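Local coordinates for penicillin-binding protein 2B (PDB 2WAD), which probably acts as a transpeptidase that forms peptide cross-links between glycan strands of cell wall peptidoglycan, and is a target of penicillin, at residues V387-T392 with A446-T451; G454-T459 with V466-L471. One frame throughout, in Å; residues are numbered along the deposited sequence.

Contact 1 (V387-T392 with A446-T451); sequences VVKAAT and AYVVQT. Unlike the reference sequence in segment 446-451: Ala-446 (reference Thr), Val-448 (reference Met).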
loop_
_atom_site.group_PDB
_atom_site.type_symbol
_atom_site.label_atom_id
_atom_site.label_comp_id
_atom_site.label_asym_id
_atom_site.label_seq_id
_atom_site.Cartn_x
_atom_site.Cartn_y
_atom_site.Cartn_z
ATOM N N VAL A 387 -21.221 -0.309 -13.596
ATOM C CA VAL A 387 -20.533 0.965 -13.430
ATOM C C VAL A 387 -19.656 1.280 -14.646
ATOM O O VAL A 387 -19.548 2.425 -15.030
ATOM C CB VAL A 387 -19.740 1.038 -12.126
ATOM C CG1 VAL A 387 -20.710 0.970 -10.942
ATOM C CG2 VAL A 387 -18.704 -0.108 -12.045
ATOM N N VAL A 388 -19.094 0.267 -15.288
ATOM C CA VAL A 388 -18.083 0.467 -16.309
ATOM C C VAL A 388 -18.632 0.860 -17.676
ATOM O O VAL A 388 -17.850 1.035 -18.598
ATOM C CB VAL A 388 -17.199 -0.788 -16.533
ATOM C CG1 VAL A 388 -16.533 -1.271 -15.223
ATOM C CG2 VAL A 388 -17.978 -1.871 -17.256
ATOM N N LYS A 389 -19.946 1.030 -17.817
ATOM C CA LYS A 389 -20.524 1.214 -19.133
ATOM C C LYS A 389 -20.058 2.463 -19.885
ATOM O O LYS A 389 -20.006 2.483 -21.117
ATOM C CB LYS A 389 -22.048 1.069 -19.069
ATOM C CG LYS A 389 -22.455 -0.377 -18.867
ATOM C CD LYS A 389 -23.960 -0.555 -18.684
ATOM C CE LYS A 389 -24.267 -2.041 -18.535
ATOM N NZ LYS A 389 -25.689 -2.415 -18.265
ATOM N N ALA A 390 -19.685 3.499 -19.146
ATOM C CA ALA A 390 -19.130 4.714 -19.738
ATOM C C ALA A 390 -17.770 4.500 -20.410
ATOM O O ALA A 390 -17.426 5.211 -21.373
ATOM C CB ALA A 390 -18.997 5.780 -18.694
ATOM N N ALA A 391 -16.989 3.537 -19.918
ATOM C CA ALA A 391 -15.700 3.265 -20.548
ATOM C C ALA A 391 -15.913 2.519 -21.867
ATOM O O ALA A 391 -15.190 2.749 -22.839
ATOM C CB ALA A 391 -14.734 2.514 -19.602
ATOM N N THR A 392 -16.909 1.640 -21.922
ATOM C CA THR A 392 -17.210 0.917 -23.166
ATOM C C THR A 392 -17.703 1.812 -24.287
ATOM O O THR A 392 -17.311 1.625 -25.439
ATOM C CB THR A 392 -18.283 -0.155 -22.959
ATOM O OG1 THR A 392 -17.902 -0.975 -21.845
ATOM C CG2 THR A 392 -18.401 -1.006 -24.203
ATOM N N ALA A 446 -27.971 -3.520 -24.207
ATOM C CA ALA A 446 -28.058 -3.562 -25.674
ATOM C C ALA A 446 -27.110 -2.554 -26.308
ATOM O O ALA A 446 -26.511 -2.829 -27.358
ATOM C CB ALA A 446 -29.472 -3.300 -26.174
ATOM N N TYR A 447 -27.006 -1.383 -25.690
ATOM C CA TYR A 447 -26.192 -0.308 -26.284
ATOM C C TYR A 447 -24.694 -0.679 -26.303
ATOM O O TYR A 447 -24.002 -0.439 -27.314
ATOM C CB TYR A 447 -26.410 1.011 -25.534
ATOM C CG TYR A 447 -25.934 2.247 -26.282
ATOM C CD1 TYR A 447 -26.787 2.925 -27.137
ATOM C CD2 TYR A 447 -24.629 2.719 -26.154
ATOM C CE1 TYR A 447 -26.367 4.043 -27.842
ATOM C CE2 TYR A 447 -24.189 3.831 -26.867
ATOM C CZ TYR A 447 -25.071 4.482 -27.702
ATOM O OH TYR A 447 -24.679 5.583 -28.422
ATOM N N VAL A 448 -24.202 -1.271 -25.205
ATOM C CA VAL A 448 -22.784 -1.539 -25.047
ATOM C C VAL A 448 -22.354 -2.832 -25.734
ATOM O O VAL A 448 -21.202 -2.964 -26.118
ATOM C CB VAL A 448 -22.308 -1.572 -23.570
ATOM C CG1 VAL A 448 -22.274 -0.159 -22.968
ATOM C CG2 VAL A 448 -23.128 -2.540 -22.727
ATOM N N VAL A 449 -23.263 -3.794 -25.841
ATOM C CA VAL A 449 -23.010 -5.022 -26.572
ATOM C C VAL A 449 -22.950 -4.755 -28.090
ATOM O O VAL A 449 -22.071 -5.264 -28.786
ATOM C CB VAL A 449 -24.053 -6.106 -26.226
ATOM C CG1 VAL A 449 -23.924 -7.274 -27.180
ATOM C CG2 VAL A 449 -23.831 -6.620 -24.805
ATOM N N GLN A 450 -23.863 -3.946 -28.606
ATOM C CA GLN A 450 -23.785 -3.481 -29.990
ATOM C C GLN A 450 -22.532 -2.647 -30.245
ATOM O O GLN A 450 -21.861 -2.843 -31.236
ATOM C CB GLN A 450 -25.052 -2.706 -30.381
ATOM C CG GLN A 450 -26.253 -3.601 -30.627
ATOM C CD GLN A 450 -27.536 -2.828 -30.917
ATOM O OE1 GLN A 450 -28.002 -2.801 -32.059
ATOM N NE2 GLN A 450 -28.137 -2.230 -29.883
ATOM N N THR A 451 -22.179 -1.746 -29.335
ATOM C CA THR A 451 -20.904 -1.046 -29.421
ATOM C C THR A 451 -19.698 -1.970 -29.499
ATOM O O THR A 451 -18.864 -1.776 -30.388
ATOM C CB THR A 451 -20.682 -0.057 -28.262
ATOM O OG1 THR A 451 -21.713 0.935 -28.270
ATOM C CG2 THR A 451 -19.339 0.640 -28.401
#
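Val-448 pushes one methyl, CG1, into the angle between Lys-389 and Thr-392, one helical turn apart on the facing segment. CG1 lies 4.1 Å from Lys-389 CB and 4.0 Å from Thr-392 CB, and both side chains meet the valine at about a right angle. Valine, methionine in the reference sequence, offers short methyl branches here; Thr-392 CA and Val-448 CA are 6.4 Å apart. Thr-392 turns its methyl to the valine, CG2 lying 3.9 Å from Val-448 O, while its hydroxyl is hydrogen-bonded to Ala-516 O. Lys-389 meets Val-448 CG1 with CB, CG and its carbonyl O, the last at 3.9 Å. Its chain runs out extended to an amino group held by Ser-386 OG, Asn-445 OD1 and Ser-443 O. This is consistent with the SxxK motif of the penicillin-binding transpeptidase fold, in which Ser-386 is thought to form the acyl-ester intermediate, with the (S/Y)xN motif beside it. One turn beyond the valine, Thr-451 CG2 comes within 3.7 Å of Thr-392 O. A chi1 of -60° sets that methyl anti to its own nitrogen and lets OG1 donate a 2.8 Å hydrogen bond to Tyr-447 O, an acceptor that Thr-451 N approaches from the opposite face.

Contact 2 (G454-T459 with V466-L471); sequences GIMGQT and VGTSNL. Unlike the reference sequence in segment 454-459: Ile-455 (reference Leu).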
loop_
_atom_site.group_PDB
_atom_site.type_symbol
_atom_site.label_atom_id
_atom_site.label_comp_id
_atom_site.label_asym_id
_atom_site.label_seq_id
_atom_site.Cartn_x
_atom_site.Cartn_y
_atom_site.Cartn_z
ATOM N N GLY A 454 -19.219 -3.744 -32.667
ATOM C CA GLY A 454 -18.725 -2.777 -33.633
ATOM C C GLY A 454 -17.225 -2.531 -33.566
ATOM O O GLY A 454 -16.601 -2.166 -34.560
ATOM N N ILE A 455 -16.628 -2.693 -32.390
ATOM C CA ILE A 455 -15.173 -2.657 -32.289
ATOM C C ILE A 455 -14.569 -3.873 -33.001
ATOM O O ILE A 455 -13.423 -3.852 -33.450
ATOM C CB ILE A 455 -14.753 -2.623 -30.813
ATOM C CG1 ILE A 455 -15.297 -1.346 -30.143
ATOM C CG2 ILE A 455 -13.241 -2.681 -30.673
ATOM C CD1 ILE A 455 -15.159 -1.362 -28.618
ATOM N N MET A 456 -15.355 -4.939 -33.097
ATOM C CA MET A 456 -14.918 -6.159 -33.756
ATOM C C MET A 456 -15.204 -6.076 -35.268
ATOM O O MET A 456 -15.132 -7.075 -35.978
ATOM C CB MET A 456 -15.699 -7.315 -33.127
ATOM C CG MET A 456 -15.004 -8.633 -33.061
ATOM S SD MET A 456 -15.858 -9.772 -31.935
ATOM C CE MET A 456 -15.367 -11.278 -32.734
ATOM N N GLY A 457 -15.573 -4.888 -35.747
ATOM C CA GLY A 457 -15.846 -4.638 -37.163
ATOM C C GLY A 457 -17.185 -5.116 -37.705
ATOM O O GLY A 457 -17.352 -5.248 -38.920
ATOM N N GLN A 458 -18.162 -5.363 -36.836
ATOM C CA GLN A 458 -19.428 -5.932 -37.308
ATOM C C GLN A 458 -20.667 -5.135 -36.894
ATOM O O GLN A 458 -20.635 -4.352 -35.949
ATOM C CB GLN A 458 -19.526 -7.406 -36.905
ATOM C CG GLN A 458 -18.484 -8.287 -37.616
ATOM C CD GLN A 458 -18.500 -9.741 -37.185
ATOM O OE1 GLN A 458 -19.054 -10.089 -36.149
ATOM N NE2 GLN A 458 -17.887 -10.603 -37.984
ATOM N N THR A 459 -21.768 -5.338 -37.604
ATOM C CA THR A 459 -23.015 -4.630 -37.330
ATOM C C THR A 459 -24.058 -5.648 -36.889
ATOM O O THR A 459 -24.170 -6.700 -37.521
ATOM C CB THR A 459 -23.482 -3.895 -38.599
ATOM O OG1 THR A 459 -22.494 -2.916 -38.936
ATOM C CG2 THR A 459 -24.797 -3.176 -38.399
ATOM N N VAL A 466 -21.300 -15.044 -35.557
ATOM C CA VAL A 466 -20.247 -14.044 -35.422
ATOM C C VAL A 466 -18.865 -14.539 -35.849
ATOM O O VAL A 466 -18.391 -15.577 -35.382
ATOM C CB VAL A 466 -20.220 -13.363 -34.027
ATOM C CG1 VAL A 466 -19.209 -12.220 -34.032
ATOM C CG2 VAL A 466 -21.597 -12.811 -33.663
ATOM N N GLY A 467 -18.238 -13.795 -36.758
ATOM C CA GLY A 467 -16.852 -14.061 -37.181
ATOM C C GLY A 467 -15.802 -13.600 -36.179
ATOM O O GLY A 467 -15.832 -12.448 -35.730
ATOM N N THR A 468 -14.869 -14.480 -35.818
ATOM C CA THR A 468 -13.976 -14.183 -34.693
ATOM C C THR A 468 -12.531 -13.870 -35.076
ATOM O O THR A 468 -11.635 -13.850 -34.226
ATOM C CB THR A 468 -13.996 -15.298 -33.647
ATOM O OG1 THR A 468 -13.514 -16.496 -34.260
ATOM C CG2 THR A 468 -15.411 -15.505 -33.090
ATOM N N SER A 469 -12.311 -13.585 -36.355
ATOM C CA SER A 469 -10.978 -13.215 -36.828
ATOM C C SER A 469 -10.468 -11.956 -36.121
ATOM O O SER A 469 -9.269 -11.797 -35.913
ATOM C CB SER A 469 -10.952 -13.016 -38.354
ATOM O OG SER A 469 -11.992 -12.149 -38.781
ATOM N N ASN A 470 -11.378 -11.053 -35.769
ATOM C CA ASN A 470 -10.999 -9.817 -35.087
ATOM C C ASN A 470 -11.190 -9.804 -33.564
ATOM O O ASN A 470 -11.236 -8.734 -32.963
ATOM C CB ASN A 470 -11.770 -8.644 -35.681
ATOM C CG ASN A 470 -11.236 -8.227 -37.029
ATOM O OD1 ASN A 470 -10.035 -8.310 -37.281
ATOM N ND2 ASN A 470 -12.126 -7.766 -37.902
ATOM N N LEU A 471 -11.293 -10.977 -32.948
ATOM C CA LEU A 471 -11.541 -11.100 -31.518
ATOM C C LEU A 471 -10.386 -10.598 -30.645
ATOM O O LEU A 471 -10.587 -9.811 -29.716
ATOM C CB LEU A 471 -11.878 -12.553 -31.193
ATOM C CG LEU A 471 -12.091 -12.943 -29.739
ATOM C CD1 LEU A 471 -13.186 -12.059 -29.113
ATOM C CD2 LEU A 471 -12.425 -14.442 -29.667
#
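Met-456 carries this contact by laying an extended side chain across to the loop of residues 466-471. Its chi1 of -149° is well short of a fully staggered value, but beyond CG the chain is extended, which carries CE across to the loop. There CE sits 4.0 Å from Leu-471 CB and 4.2 Å from Val-466 CG1, gathering apolar groups from both ends of the loop. Its approach to Gly-467 O, 3.2 Å from CE, is tight. A long, unbranched and flexible residue is well suited to such a span. Nearer the backbone, Met-456 CG packs 4.2 Å from Asn-470 CB, the asparagine standing at the N-cap position although its side chain makes no capping bond. A type I turn from Thr-468 to Leu-471, with Leu-471 N hydrogen-bonded to Thr-468 O, brings the chain round into helix 471-484. Two residues after Met-456, the extended Gln-458 chain sets its amide beside Val-466 and Gly-467. NE2 lies 3.4 Å from Gly-467 N, two donors facing each other. OE1 is buried without a polar partner, 3.0 Å from Val-466 CG1, and the placing of the two amide ends may be in doubt. Gly-457, with phi 78°, suits its place as the C-prime residue of a Schellman motif that closes helix 445-455, Gln-458 N pairing with Leu-453 O. Phe-509 and Phe-512 of helix 509-515 pack against Met-456, and Ala-474 touches it from helix 471-484; the methionine is thus buried where these helices meet the end of helix 445-455.

Both contacts lie in the transpeptidase domain and share helix 445-455, their centres 16 Å apart. They follow one another in series: contact 1 joins the start of helix 389-398 to the earlier part of helix 445-455, and contact 2 begins at that helix's C-terminal end, where the chain turns back through a loop into helix 471-484. That last helix ties them together, since it starts in contact 2 and further along packs Leu-478 and Phe-482 against Thr-392 of contact 1. Helix 445-455, whose Asn-445 shares Lys-389 NZ with the probable active-site Ser-386, thus runs from the buried interior to the domain surface, where contact 2 lies well away from Ser-386.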